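Local coordinates for protein PHB depolymerase (Penicillium funiculosum, PDB 2D81) that hydrolyses the microbial polyester polyhydroxybutyrate and, on an alpha/beta hydrolase fold, holds a trimer of (R)-3-hydroxybutyrate in its substrate pocket, at residues R52-Y56 and T57-Y61; T102-G105 and P106-N110; N110-K113 and A114-N118; N118-S122 and A123-Y127. All blocks are in the same frame, centred on the assembly; numbering follows the deposited sequence.

Contacts 1 to 4 follow one another along the chain. Contact 1 is a turn in the loop between strand 39-43 and helix 68-77; its centre lies about 12 Å from that of contact 2, the loop after strand 92-98 and the start of helix 106-116. The two touch through Y61 N and T103 O, and both line the RB3 pocket. Contact 3 continues down the same helix, sharing N110 with contact 2. Contact 4, its centre about 9 Å from that of contact 3, shares N118 and leads into strand 125-130, an outermost strand of the mixed sheet. Contacts 2 to 4 follow the connection from the end of strand 92-98 into strand 125-130, from pocket to glycosylated surface.

Contact 1. Residues R52-Y56 and T57-Y61; sequences RNQYY and TSCMY. With RB3 ((1R)-3-{[(1R)-3-methoxy-1-methyl-3-oxopropyl]oxy}-1-methyl-3-oxopropyl (3R)-3-hydroxybutanoate), chain C.
Y56 and M60 form a Met-aromatic contact across a short 3-10 turn, M60 lying just beyond it, and both belong to the substrate pocket of this alpha/beta hydrolase. The sulfur comes in at the rim of the ring, near its plane, with M60 SD 3.7 Å from Y56 CD1. T57 takes a different part of the same phenol: its methyl CG2 lies over one face in a CH-pi contact, 3.8 Å from the Y56 ring centroid. Y56 CG lies between its own backbone N and carbonyl carbon (chi1 77°), turning the ring back across T57. The hydroxyl branch of the threonine lies beside Y55, where T57 OG1 sits in the plane of that ring, at its edge, 3.2 Å from Y55 CD2. The ligand approaches the Y56 ring obliquely, with RB3 C4B 3.7 Å from Y56 CD1.

S58 N bonds to Y55 O at 2.9 Å and C59 N to Y56 O at 2.8 Å. C59 is tied to C50 by a disulfide, and Q54, whose NE2 bonds to C50 O and S66 O, lies beside that sulfur. An alanine in place of Y56 would probably deprive T57 CG2 and M60 SD of their aromatic partner, opening a gap beside the ligand. The methionine bends at its last torsion (chi3 69°), bringing M60 CE to 3.2 Å from the ester oxygen O3A of RB3.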
loop_
_atom_site.group_PDB
_atom_site.type_symbol
_atom_site.label_atom_id
_atom_site.label_comp_id
_atom_site.label_asym_id
_atom_site.label_seq_id
_atom_site.Cartn_x
_atom_site.Cartn_y
_atom_site.Cartn_z
ATOM N N ARG A 52 -17.322 -3.129 4.851
ATOM C CA ARG A 52 -18.090 -2.498 5.920
ATOM C C ARG A 52 -19.512 -3.040 6.002
ATOM O O ARG A 52 -20.028 -3.265 7.098
ATOM C CB ARG A 52 -18.131 -0.974 5.753
ATOM C CG ARG A 52 -18.823 -0.266 6.920
ATOM C CD ARG A 52 -18.878 1.241 6.735
ATOM N NE ARG A 52 -17.582 1.889 6.931
ATOM C CZ ARG A 52 -17.133 2.344 8.099
ATOM N NH1 ARG A 52 -15.942 2.920 8.169
ATOM N NH2 ARG A 52 -17.877 2.236 9.194
ATOM N N ASN A 53 -20.145 -3.254 4.850
ATOM C CA ASN A 53 -21.552 -3.651 4.833
ATOM C C ASN A 53 -21.831 -4.957 4.094
ATOM O O ASN A 53 -22.988 -5.306 3.847
ATOM C CB ASN A 53 -22.410 -2.529 4.239
ATOM C CG ASN A 53 -22.361 -1.262 5.070
ATOM O OD1 ASN A 53 -21.686 -0.296 4.717
ATOM N ND2 ASN A 53 -23.072 -1.267 6.192
ATOM N N GLN A 54 -20.770 -5.675 3.744
ATOM C CA GLN A 54 -20.891 -7.050 3.278
ATOM C C GLN A 54 -19.712 -7.820 3.856
ATOM O O GLN A 54 -18.671 -7.233 4.160
ATOM C CB GLN A 54 -20.872 -7.096 1.746
ATOM C CG GLN A 54 -19.532 -6.748 1.120
ATOM C CD GLN A 54 -19.659 -6.307 -0.327
ATOM O OE1 GLN A 54 -20.379 -6.923 -1.119
ATOM N NE2 GLN A 54 -18.952 -5.239 -0.682
ATOM N N TYR A 55 -19.870 -9.127 4.034
ATOM C CA TYR A 55 -18.850 -9.888 4.738
ATOM C C TYR A 55 -17.552 -9.876 3.932
ATOM O O TYR A 55 -17.575 -9.871 2.701
ATOM C CB TYR A 55 -19.316 -11.327 4.975
ATOM C CG TYR A 55 -18.533 -12.026 6.061
ATOM C CD1 TYR A 55 -18.564 -11.559 7.376
ATOM C CD2 TYR A 55 -17.743 -13.140 5.775
ATOM C CE1 TYR A 55 -17.831 -12.182 8.379
ATOM C CE2 TYR A 55 -17.003 -13.771 6.775
ATOM C CZ TYR A 55 -17.053 -13.285 8.073
ATOM O OH TYR A 55 -16.329 -13.905 9.065
ATOM N N TYR A 56 -16.419 -9.855 4.627
ATOM C CA TYR A 56 -15.147 -9.590 3.966
ATOM C C TYR A 56 -14.783 -10.656 2.930
ATOM O O TYR A 56 -14.084 -10.365 1.962
ATOM C CB TYR A 56 -14.028 -9.453 5.008
ATOM C CG TYR A 56 -13.548 -10.767 5.575
ATOM C CD1 TYR A 56 -12.534 -11.489 4.947
ATOM C CD2 TYR A 56 -14.124 -11.305 6.724
ATOM C CE1 TYR A 56 -12.107 -12.715 5.445
ATOM C CE2 TYR A 56 -13.704 -12.532 7.233
ATOM C CZ TYR A 56 -12.697 -13.229 6.588
ATOM O OH TYR A 56 -12.277 -14.443 7.081
ATOM N N THR A 57 -15.256 -11.887 3.121
ATOM C CA THR A 57 -14.959 -12.946 2.156
ATOM C C THR A 57 -15.658 -12.696 0.822
ATOM O O THR A 57 -15.253 -13.234 -0.209
ATOM C CB THR A 57 -15.369 -14.351 2.675
ATOM O OG1 THR A 57 -16.769 -14.370 2.969
ATOM C CG2 THR A 57 -14.579 -14.711 3.927
ATOM N N SER A 58 -16.706 -11.876 0.841
ATOM C CA SER A 58 -17.357 -11.456 -0.397
ATOM C C SER A 58 -16.473 -10.472 -1.154
ATOM O O SER A 58 -16.711 -10.195 -2.328
ATOM C CB SER A 58 -18.711 -10.803 -0.099
ATOM O OG SER A 58 -19.646 -11.752 0.387
ATOM N N CYS A 59 -15.464 -9.942 -0.466
ATOM C CA CYS A 59 -14.470 -9.069 -1.084
ATOM C C CYS A 59 -13.206 -9.874 -1.391
ATOM O O CYS A 59 -12.117 -9.316 -1.526
ATOM C CB CYS A 59 -14.139 -7.893 -0.146
ATOM S SG CYS A 59 -15.566 -6.803 0.188
ATOM N N MET A 60 -13.368 -11.190 -1.511
ATOM C CA MET A 60 -12.253 -12.088 -1.789
ATOM C C MET A 60 -12.665 -13.223 -2.721
ATOM O O MET A 60 -13.801 -13.280 -3.185
ATOM C CB MET A 60 -11.712 -12.680 -0.485
ATOM C CG MET A 60 -11.093 -11.666 0.460
ATOM S SD MET A 60 -10.547 -12.434 2.009
ATOM C CE MET A 60 -9.178 -13.409 1.422
ATOM N N TYR A 61 -11.720 -14.118 -2.994
ATOM C CA TYR A 61 -11.998 -15.358 -3.707
ATOM C C TYR A 61 -12.644 -15.111 -5.067
ATOM O O TYR A 61 -13.462 -15.900 -5.547
ATOM C CB TYR A 61 -12.869 -16.254 -2.822
ATOM C CG TYR A 61 -12.246 -16.461 -1.459
ATOM C CD1 TYR A 61 -12.937 -16.136 -0.292
ATOM C CD2 TYR A 61 -10.934 -16.917 -1.339
ATOM C CE1 TYR A 61 -12.332 -16.254 0.960
ATOM C CE2 TYR A 61 -10.322 -17.039 -0.095
ATOM C CZ TYR A 61 -11.024 -16.703 1.049
ATOM O OH TYR A 61 -10.408 -16.803 2.276
HETATM O O1M RB3 C . -5.281 -14.038 1.578
HETATM C C1A RB3 C . -4.878 -12.902 1.912
HETATM O O1A RB3 C . -4.027 -12.657 2.794
HETATM C C2A RB3 C . -5.482 -11.707 1.171
HETATM C C3A RB3 C . -6.131 -10.719 2.144
HETATM C C4A RB3 C . -6.733 -9.566 1.338
HETATM O O3A RB3 C . -7.173 -11.390 2.872
HETATM C C1B RB3 C . -7.244 -10.986 4.170
HETATM O O1B RB3 C . -6.806 -9.888 4.513
HETATM C C2B RB3 C . -7.879 -11.933 5.191
HETATM C C3B RB3 C . -8.249 -11.247 6.509
HETATM C C4B RB3 C . -9.320 -10.174 6.299
HETATM O O3B RB3 C . -8.767 -12.232 7.417
HETATM C C1C RB3 C . -7.784 -12.869 8.109
HETATM O O1C RB3 C . -6.699 -13.101 7.577
HETATM C C2C RB3 C . -8.053 -13.307 9.551
HETATM C C3C RB3 C . -7.918 -14.823 9.700
HETATM C C4C RB3 C . -8.219 -15.251 11.137
HETATM O O3C RB3 C . -8.808 -15.475 8.790
#

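Contact 2. Residues T102-G105 and P106-N110; sequences TTVG and PNVMN. With RB3 ((1R)-3-{[(1R)-3-methoxy-1-methyl-3-oxopropyl]oxy}-1-methyl-3-oxopropyl (3R)-3-hydroxybutanoate), chain C.
G105 O accepts the first i to i+4 bond of helix 106-116, from M109 N (2.9 Å, 176°), and a weak one from V108 N. G105 itself is the N-cap residue. Its positive phi (111°) would jam a side chain against the preceding carbonyl oxygen, and a CB would also crowd P106 N. P106 follows in the first turn, where its lack of an N-H costs the helix no bond.

V104 and V108 bring the two sides of this turn together, their side chains crossing at about a right angle. Methyl meets methyl at 3.7 Å between V104 CG1 and V108 CG1, while V108 CG2 rests against the backbone, 3.3 Å from V104 O. The other methyl of V104 faces the ligand, with V104 CG2 4.0 Å from RB3 C4A. One residue earlier, the hydroxyl of T103 stands beside the backbone N (chi1 -61°), so that the methyl is swung to the far side of the CA-CB bond from that nitrogen, and T103 CG2 approaches RB3 O1M to 3.1 Å. H135 packs beside both T103 and V104, and the D101 carboxylate accepts the backbone N-H of each. A loop that leaves the C-terminal end of a parallel strand, lines the substrate pocket and runs straight into the next helix is characteristic of the alpha/beta hydrolase fold.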
loop_
_atom_site.group_PDB
_atom_site.type_symbol
_atom_site.label_atom_id
_atom_site.label_comp_id
_atom_site.label_asym_id
_atom_site.label_seq_id
_atom_site.Cartn_x
_atom_site.Cartn_y
_atom_site.Cartn_z
ATOM N N THR A 102 -7.055 -16.272 -7.284
ATOM C CA THR A 102 -8.364 -16.668 -6.770
ATOM C C THR A 102 -8.451 -16.435 -5.267
ATOM O O THR A 102 -9.336 -16.964 -4.591
ATOM C CB THR A 102 -8.664 -18.156 -7.070
ATOM O OG1 THR A 102 -7.610 -18.978 -6.550
ATOM C CG2 THR A 102 -8.792 -18.378 -8.569
ATOM N N THR A 103 -7.526 -15.630 -4.753
ATOM C CA THR A 103 -7.524 -15.255 -3.346
ATOM C C THR A 103 -8.221 -13.908 -3.169
ATOM O O THR A 103 -9.076 -13.753 -2.297
ATOM C CB THR A 103 -6.090 -15.151 -2.810
ATOM O OG1 THR A 103 -5.446 -16.427 -2.928
ATOM C CG2 THR A 103 -6.097 -14.714 -1.355
ATOM N N VAL A 104 -7.844 -12.934 -3.993
ATOM C CA VAL A 104 -8.628 -11.711 -4.134
ATOM C C VAL A 104 -9.263 -11.706 -5.522
ATOM O O VAL A 104 -10.430 -12.054 -5.663
ATOM C CB VAL A 104 -7.752 -10.451 -3.931
ATOM C CG1 VAL A 104 -8.596 -9.192 -4.096
ATOM C CG2 VAL A 104 -7.135 -10.476 -2.539
ATOM N N GLY A 105 -8.498 -11.341 -6.549
ATOM C CA GLY A 105 -8.884 -11.716 -7.899
ATOM C C GLY A 105 -9.325 -10.605 -8.833
ATOM O O GLY A 105 -9.694 -9.519 -8.383
ATOM N N PRO A 106 -9.308 -10.861 -10.154
ATOM C CA PRO A 106 -9.702 -9.891 -11.180
ATOM C C PRO A 106 -11.082 -9.290 -10.929
ATOM O O PRO A 106 -11.290 -8.100 -11.141
ATOM C CB PRO A 106 -9.660 -10.712 -12.471
ATOM C CG PRO A 106 -8.599 -11.718 -12.195
ATOM C CD PRO A 106 -8.893 -12.132 -10.775
ATOM N N ASN A 107 -12.024 -10.112 -10.478
ATOM C CA ASN A 107 -13.393 -9.641 -10.293
ATOM C C ASN A 107 -13.483 -8.637 -9.143
ATOM O O ASN A 107 -14.293 -7.713 -9.177
ATOM C CB ASN A 107 -14.330 -10.829 -10.039
ATOM C CG ASN A 107 -14.485 -11.728 -11.260
ATOM O OD1 ASN A 107 -14.760 -12.923 -11.134
ATOM N ND2 ASN A 107 -14.323 -11.154 -12.446
ATOM N N VAL A 108 -12.643 -8.815 -8.128
ATOM C CA VAL A 108 -12.607 -7.888 -7.004
ATOM C C VAL A 108 -11.856 -6.618 -7.384
ATOM O O VAL A 108 -12.333 -5.511 -7.139
ATOM C CB VAL A 108 -11.931 -8.530 -5.773
ATOM C CG1 VAL A 108 -11.847 -7.523 -4.630
ATOM C CG2 VAL A 108 -12.724 -9.761 -5.336
ATOM N N MET A 109 -10.686 -6.771 -7.990
ATOM C CA MET A 109 -9.936 -5.600 -8.429
ATOM C C MET A 109 -10.704 -4.769 -9.453
ATOM O O MET A 109 -10.598 -3.544 -9.464
ATOM C CB MET A 109 -8.574 -6.013 -8.994
ATOM C CG MET A 109 -7.483 -6.119 -7.937
ATOM S SD MET A 109 -7.162 -4.527 -7.108
ATOM C CE MET A 109 -6.346 -3.628 -8.438
ATOM N N ASN A 110 -11.492 -5.423 -10.301
ATOM C CA ASN A 110 -12.275 -4.693 -11.290
ATOM C C ASN A 110 -13.318 -3.796 -10.630
ATOM O O ASN A 110 -13.632 -2.725 -11.149
ATOM C CB ASN A 110 -12.975 -5.654 -12.251
ATOM C CG ASN A 110 -13.747 -4.926 -13.339
ATOM O OD1 ASN A 110 -13.157 -4.297 -14.226
ATOM N ND2 ASN A 110 -15.070 -4.993 -13.271
HETATM O O1M RB3 C . -5.281 -14.038 1.578
HETATM C C1A RB3 C . -4.878 -12.902 1.912
HETATM O O1A RB3 C . -4.027 -12.657 2.794
HETATM C C2A RB3 C . -5.482 -11.707 1.171
HETATM C C3A RB3 C . -6.131 -10.719 2.144
HETATM C C4A RB3 C . -6.733 -9.566 1.338
HETATM O O3A RB3 C . -7.173 -11.390 2.872
HETATM C C1B RB3 C . -7.244 -10.986 4.170
HETATM O O1B RB3 C . -6.806 -9.888 4.513
HETATM C C2B RB3 C . -7.879 -11.933 5.191
HETATM C C3B RB3 C . -8.249 -11.247 6.509
HETATM C C4B RB3 C . -9.320 -10.174 6.299
HETATM O O3B RB3 C . -8.767 -12.232 7.417
HETATM C C1C RB3 C . -7.784 -12.869 8.109
HETATM O O1C RB3 C . -6.699 -13.101 7.577
HETATM C C2C RB3 C . -8.053 -13.307 9.551
HETATM C C3C RB3 C . -7.918 -14.823 9.700
HETATM C C4C RB3 C . -8.219 -15.251 11.137
HETATM O O3C RB3 C . -8.808 -15.475 8.790
#

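Contact 3. Residues N110-K113 and A114-N118; sequences NQLK and AQLGN
L116 packs on L112 one helical turn earlier, an i to i+4 pair on helix 106-116, the helix of the beta-alpha-beta unit that connects strands 92-98 and 125-130. Starting at its root, L116 CB lies 3.5 Å from L112 O. The next atom keeps to the same carbonyl, with L116 CG 3.4 Å from L112 O, because CG stands beside its own backbone N and anti to the carbonyl carbon (chi1 -66°), which lays it against the preceding turn. The tip then moves from backbone to side chain: L116 CD1 meets L112 CD1 at 3.7 Å. This leucine also touches I93, and L112 touches M95, so the pair fastens the helix to strand 92-98. An alanine in place of L116 would probably leave a gap between L112 CD1 and I93 and weaken the hold of this part of the helix on the sheet.

Q115 leaves the backbone extended and passes L112, with its OE1, hydrogen-bonded elsewhere in the structure, 3.8 Å from L112 CD1; its NE2 is held by Y48 O, and the chain packs on P70, T71 and M74 of helix 68-77. Under these side chains run regular helical bonds, from A114 N to N110 O through G117 N to K113 O, the straightest of them from L116 N to L112 O at 2.9 Å. Further along, the N118 amide folds back: N118 ND2 donates to Q115 O (3.0 Å, 162°), approaching from the same face of that carbonyl as N118 N, which bonds to it as well.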
loop_
_atom_site.group_PDB
_atom_site.type_symbol
_atom_site.label_atom_id
_atom_site.label_comp_id
_atom_site.label_asym_id
_atom_site.label_seq_id
_atom_site.Cartn_x
_atom_site.Cartn_y
_atom_site.Cartn_z
ATOM N N ASN A 110 -11.492 -5.423 -10.301
ATOM C CA ASN A 110 -12.275 -4.693 -11.290
ATOM C C ASN A 110 -13.318 -3.796 -10.630
ATOM O O ASN A 110 -13.632 -2.725 -11.149
ATOM C CB ASN A 110 -12.975 -5.654 -12.251
ATOM C CG ASN A 110 -13.747 -4.926 -13.339
ATOM O OD1 ASN A 110 -13.157 -4.297 -14.226
ATOM N ND2 ASN A 110 -15.070 -4.993 -13.271
ATOM N N GLN A 111 -13.861 -4.234 -9.496
ATOM C CA GLN A 111 -14.834 -3.420 -8.770
ATOM C C GLN A 111 -14.182 -2.181 -8.162
ATOM O O GLN A 111 -14.805 -1.123 -8.078
ATOM C CB GLN A 111 -15.512 -4.233 -7.661
ATOM C CG GLN A 111 -16.488 -5.302 -8.145
ATOM C CD GLN A 111 -17.658 -4.727 -8.920
ATOM O OE1 GLN A 111 -17.536 -4.397 -10.099
ATOM N NE2 GLN A 111 -18.804 -4.596 -8.253
ATOM N N LEU A 112 -12.932 -2.311 -7.727
ATOM C CA LEU A 112 -12.175 -1.144 -7.288
ATOM C C LEU A 112 -12.015 -0.161 -8.442
ATOM O O LEU A 112 -12.172 1.048 -8.264
ATOM C CB LEU A 112 -10.794 -1.553 -6.769
ATOM C CG LEU A 112 -9.828 -0.403 -6.448
ATOM C CD1 LEU A 112 -10.383 0.467 -5.328
ATOM C CD2 LEU A 112 -8.483 -0.991 -6.035
ATOM N N LYS A 113 -11.700 -0.680 -9.625
ATOM C CA LYS A 113 -11.564 0.167 -10.804
ATOM C C LYS A 113 -12.874 0.905 -11.065
ATOM O O LYS A 113 -12.883 2.112 -11.295
ATOM C CB LYS A 113 -11.200 -0.674 -12.026
ATOM C CG LYS A 113 -11.035 0.136 -13.306
ATOM C CD LYS A 113 -10.650 -0.763 -14.468
ATOM C CE LYS A 113 -10.411 0.041 -15.732
ATOM N NZ LYS A 113 -10.116 -0.848 -16.888
ATOM N N ALA A 114 -13.980 0.170 -11.022
ATOM C CA ALA A 114 -15.291 0.744 -11.302
ATOM C C ALA A 114 -15.631 1.803 -10.262
ATOM O O ALA A 114 -16.160 2.871 -10.587
ATOM C CB ALA A 114 -16.346 -0.348 -11.296
ATOM N N GLN A 115 -15.324 1.497 -9.007
ATOM C CA GLN A 115 -15.617 2.411 -7.909
ATOM C C GLN A 115 -14.861 3.727 -8.068
ATOM O O GLN A 115 -15.453 4.802 -7.997
ATOM C CB GLN A 115 -15.244 1.763 -6.576
ATOM C CG GLN A 115 -15.413 2.679 -5.377
ATOM C CD GLN A 115 -14.896 2.050 -4.103
ATOM O OE1 GLN A 115 -13.756 1.589 -4.047
ATOM N NE2 GLN A 115 -15.730 2.032 -3.066
ATOM N N LEU A 116 -13.551 3.636 -8.278
ATOM C CA LEU A 116 -12.724 4.828 -8.434
ATOM C C LEU A 116 -13.064 5.570 -9.723
ATOM O O LEU A 116 -12.849 6.775 -9.823
ATOM C CB LEU A 116 -11.236 4.448 -8.417
ATOM C CG LEU A 116 -10.737 3.907 -7.074
ATOM C CD1 LEU A 116 -9.284 3.476 -7.183
ATOM C CD2 LEU A 116 -10.899 4.979 -6.011
ATOM N N GLY A 117 -13.606 4.848 -10.698
ATOM C CA GLY A 117 -13.989 5.473 -11.955
ATOM C C GLY A 117 -15.029 6.568 -11.789
ATOM O O GLY A 117 -15.180 7.437 -12.653
ATOM N N ASN A 118 -15.752 6.529 -10.675
ATOM C CA ASN A 118 -16.733 7.562 -10.364
ATOM C C ASN A 118 -16.069 8.893 -10.042
ATOM O O ASN A 118 -16.714 9.943 -10.109
ATOM C CB ASN A 118 -17.596 7.127 -9.176
ATOM C CG ASN A 118 -18.583 6.042 -9.540
ATOM O OD1 ASN A 118 -19.624 6.312 -10.136
ATOM N ND2 ASN A 118 -18.258 4.803 -9.193
#

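Contact 4. Residues N118-S122 and A123-Y127; sequences NFDNS and ANVSY. With NAG (2-acetamido-2-deoxy-beta-D-glucopyranose), chain B.
An N-glycosylation site is built on the turn where N121 and S122 meet N124 and V125, just as the chain enters strand 125-130. N124 begins an N-V-S sequon and carries the sugar, with a covalent bond of 1.5 Å between N124 ND2 and NAG C1. Two backbone bonds close the short 3-10 turn at S122 and A123: N124 N donates to N121 O at 2.9 Å, and V125 N to S122 O at 3.0 Å. A water bridges the same region, giving one hydrogen to S122 O (2.8 Å) and the other to V125 O (2.6 Å), so S122 O is gripped by both an amide and a water.

The main side-chain contact is made by V125. Its CG2 branch, anti to the carbonyl carbon, reaches back over the loop to lie 3.3 Å from N121 O and 3.4 Å from D120 OD1. D120 and V125 cross at about a right angle, the carboxylate coming up against a single methyl. The CG of D120 is brought there by a first torsion of 65°, which sets it between the backbone N and the carbonyl carbon.

N124 and S126 pair through their backbones with strand 92-98, and Y127 packs on M109, N110 and K113. This is the return loop of a beta-alpha-beta crossover, delivering an edge strand to the sheet with a glycan at its entry.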
loop_
_atom_site.group_PDB
_atom_site.type_symbol
_atom_site.label_atom_id
_atom_site.label_comp_id
_atom_site.label_asym_id
_atom_site.label_seq_id
_atom_site.Cartn_x
_atom_site.Cartn_y
_atom_site.Cartn_z
ATOM N N ASN A 118 -15.752 6.529 -10.675
ATOM C CA ASN A 118 -16.733 7.562 -10.364
ATOM C C ASN A 118 -16.069 8.893 -10.042
ATOM O O ASN A 118 -16.714 9.943 -10.109
ATOM C CB ASN A 118 -17.596 7.127 -9.176
ATOM C CG ASN A 118 -18.583 6.042 -9.540
ATOM O OD1 ASN A 118 -19.624 6.312 -10.136
ATOM N ND2 ASN A 118 -18.258 4.803 -9.193
ATOM N N PHE A 119 -14.789 8.850 -9.688
ATOM C CA PHE A 119 -14.112 10.029 -9.150
ATOM C C PHE A 119 -12.820 10.399 -9.870
ATOM O O PHE A 119 -12.365 11.539 -9.772
ATOM C CB PHE A 119 -13.812 9.827 -7.666
ATOM C CG PHE A 119 -14.995 9.363 -6.872
ATOM C CD1 PHE A 119 -15.127 8.023 -6.520
ATOM C CD2 PHE A 119 -15.995 10.257 -6.506
ATOM C CE1 PHE A 119 -16.241 7.577 -5.814
ATOM C CE2 PHE A 119 -17.117 9.821 -5.798
ATOM C CZ PHE A 119 -17.239 8.480 -5.452
ATOM N N ASP A 120 -12.223 9.446 -10.581
ATOM C CA ASP A 120 -10.909 9.674 -11.171
ATOM C C ASP A 120 -10.933 10.036 -12.653
ATOM O O ASP A 120 -11.995 10.120 -13.273
ATOM C CB ASP A 120 -10.003 8.453 -10.936
ATOM C CG ASP A 120 -10.487 7.196 -11.648
ATOM O OD1 ASP A 120 -10.120 6.093 -11.189
ATOM O OD2 ASP A 120 -11.208 7.295 -12.664
ATOM N N ASN A 121 -9.743 10.259 -13.200
ATOM C CA ASN A 121 -9.546 10.641 -14.596
ATOM C C ASN A 121 -8.938 9.453 -15.339
ATOM O O ASN A 121 -7.859 8.982 -14.978
ATOM C CB ASN A 121 -8.600 11.844 -14.654
ATOM C CG ASN A 121 -8.079 12.122 -16.056
ATOM O OD1 ASN A 121 -8.837 12.494 -16.952
ATOM N ND2 ASN A 121 -6.778 11.942 -16.247
ATOM N N SER A 122 -9.625 8.965 -16.370
ATOM C CA SER A 122 -9.224 7.713 -17.012
ATOM C C SER A 122 -7.804 7.763 -17.585
ATOM O O SER A 122 -7.072 6.773 -17.527
ATOM C CB SER A 122 -10.215 7.332 -18.122
ATOM O OG SER A 122 -10.086 8.180 -19.250
ATOM N N ALA A 123 -7.414 8.912 -18.130
ATOM C CA ALA A 123 -6.089 9.049 -18.726
ATOM C C ALA A 123 -4.994 8.853 -17.679
ATOM O O ALA A 123 -3.881 8.446 -18.010
ATOM C CB ALA A 123 -5.946 10.418 -19.383
ATOM N N ASN A 124 -5.312 9.141 -16.420
ATOM C CA ASN A 124 -4.343 8.978 -15.337
ATOM C C ASN A 124 -4.527 7.690 -14.541
ATOM O O ASN A 124 -3.982 7.544 -13.445
ATOM C CB ASN A 124 -4.391 10.175 -14.381
ATOM C CG ASN A 124 -3.602 11.359 -14.898
ATOM O OD1 ASN A 124 -2.691 11.191 -15.706
ATOM N ND2 ASN A 124 -3.935 12.552 -14.417
ATOM N N VAL A 125 -5.289 6.756 -15.099
ATOM C CA VAL A 125 -5.452 5.437 -14.492
ATOM C C VAL A 125 -4.767 4.383 -15.359
ATOM O O VAL A 125 -4.953 4.361 -16.573
ATOM C CB VAL A 125 -6.949 5.064 -14.354
ATOM C CG1 VAL A 125 -7.087 3.664 -13.765
ATOM C CG2 VAL A 125 -7.660 6.077 -13.475
ATOM N N SER A 126 -3.973 3.517 -14.737
ATOM C CA SER A 126 -3.428 2.356 -15.433
ATOM C C SER A 126 -3.864 1.081 -14.725
ATOM O O SER A 126 -3.562 0.884 -13.551
ATOM C CB SER A 126 -1.900 2.420 -15.471
ATOM O OG SER A 126 -1.360 1.270 -16.108
ATOM N N TYR A 127 -4.585 0.225 -15.439
ATOM C CA TYR A 127 -5.020 -1.044 -14.876
ATOM C C TYR A 127 -4.377 -2.167 -15.674
ATOM O O TYR A 127 -4.585 -2.281 -16.886
ATOM C CB TYR A 127 -6.549 -1.151 -14.937
ATOM C CG TYR A 127 -7.139 -2.355 -14.229
ATOM C CD1 TYR A 127 -7.126 -3.620 -14.820
ATOM C CD2 TYR A 127 -7.742 -2.223 -12.979
ATOM C CE1 TYR A 127 -7.707 -4.724 -14.182
ATOM C CE2 TYR A 127 -8.323 -3.315 -12.335
ATOM C CZ TYR A 127 -8.304 -4.560 -12.943
ATOM O OH TYR A 127 -8.892 -5.634 -12.314
HETATM C C1 NAG B . -3.024 13.673 -14.564
HETATM C C2 NAG B . -3.735 14.984 -14.183
HETATM C C3 NAG B . -2.757 16.177 -14.167
HETATM C C4 NAG B . -1.424 15.843 -13.479
HETATM C C5 NAG B . -0.880 14.516 -13.997
HETATM C C6 NAG B . 0.410 14.086 -13.327
HETATM C C7 NAG B . -5.981 15.660 -14.793
HETATM C C8 NAG B . -6.799 16.403 -15.838
HETATM N N2 NAG B . -4.775 15.236 -15.164
HETATM O O3 NAG B . -3.358 17.269 -13.486
HETATM O O4 NAG B . -0.486 16.872 -13.749
HETATM O O5 NAG B . -1.851 13.480 -13.769
HETATM O O6 NAG B . 1.187 13.275 -14.197
HETATM O O7 NAG B . -6.446 15.478 -13.668
HETATM O O HOH W 1 -6.902 4.032 -18.264
#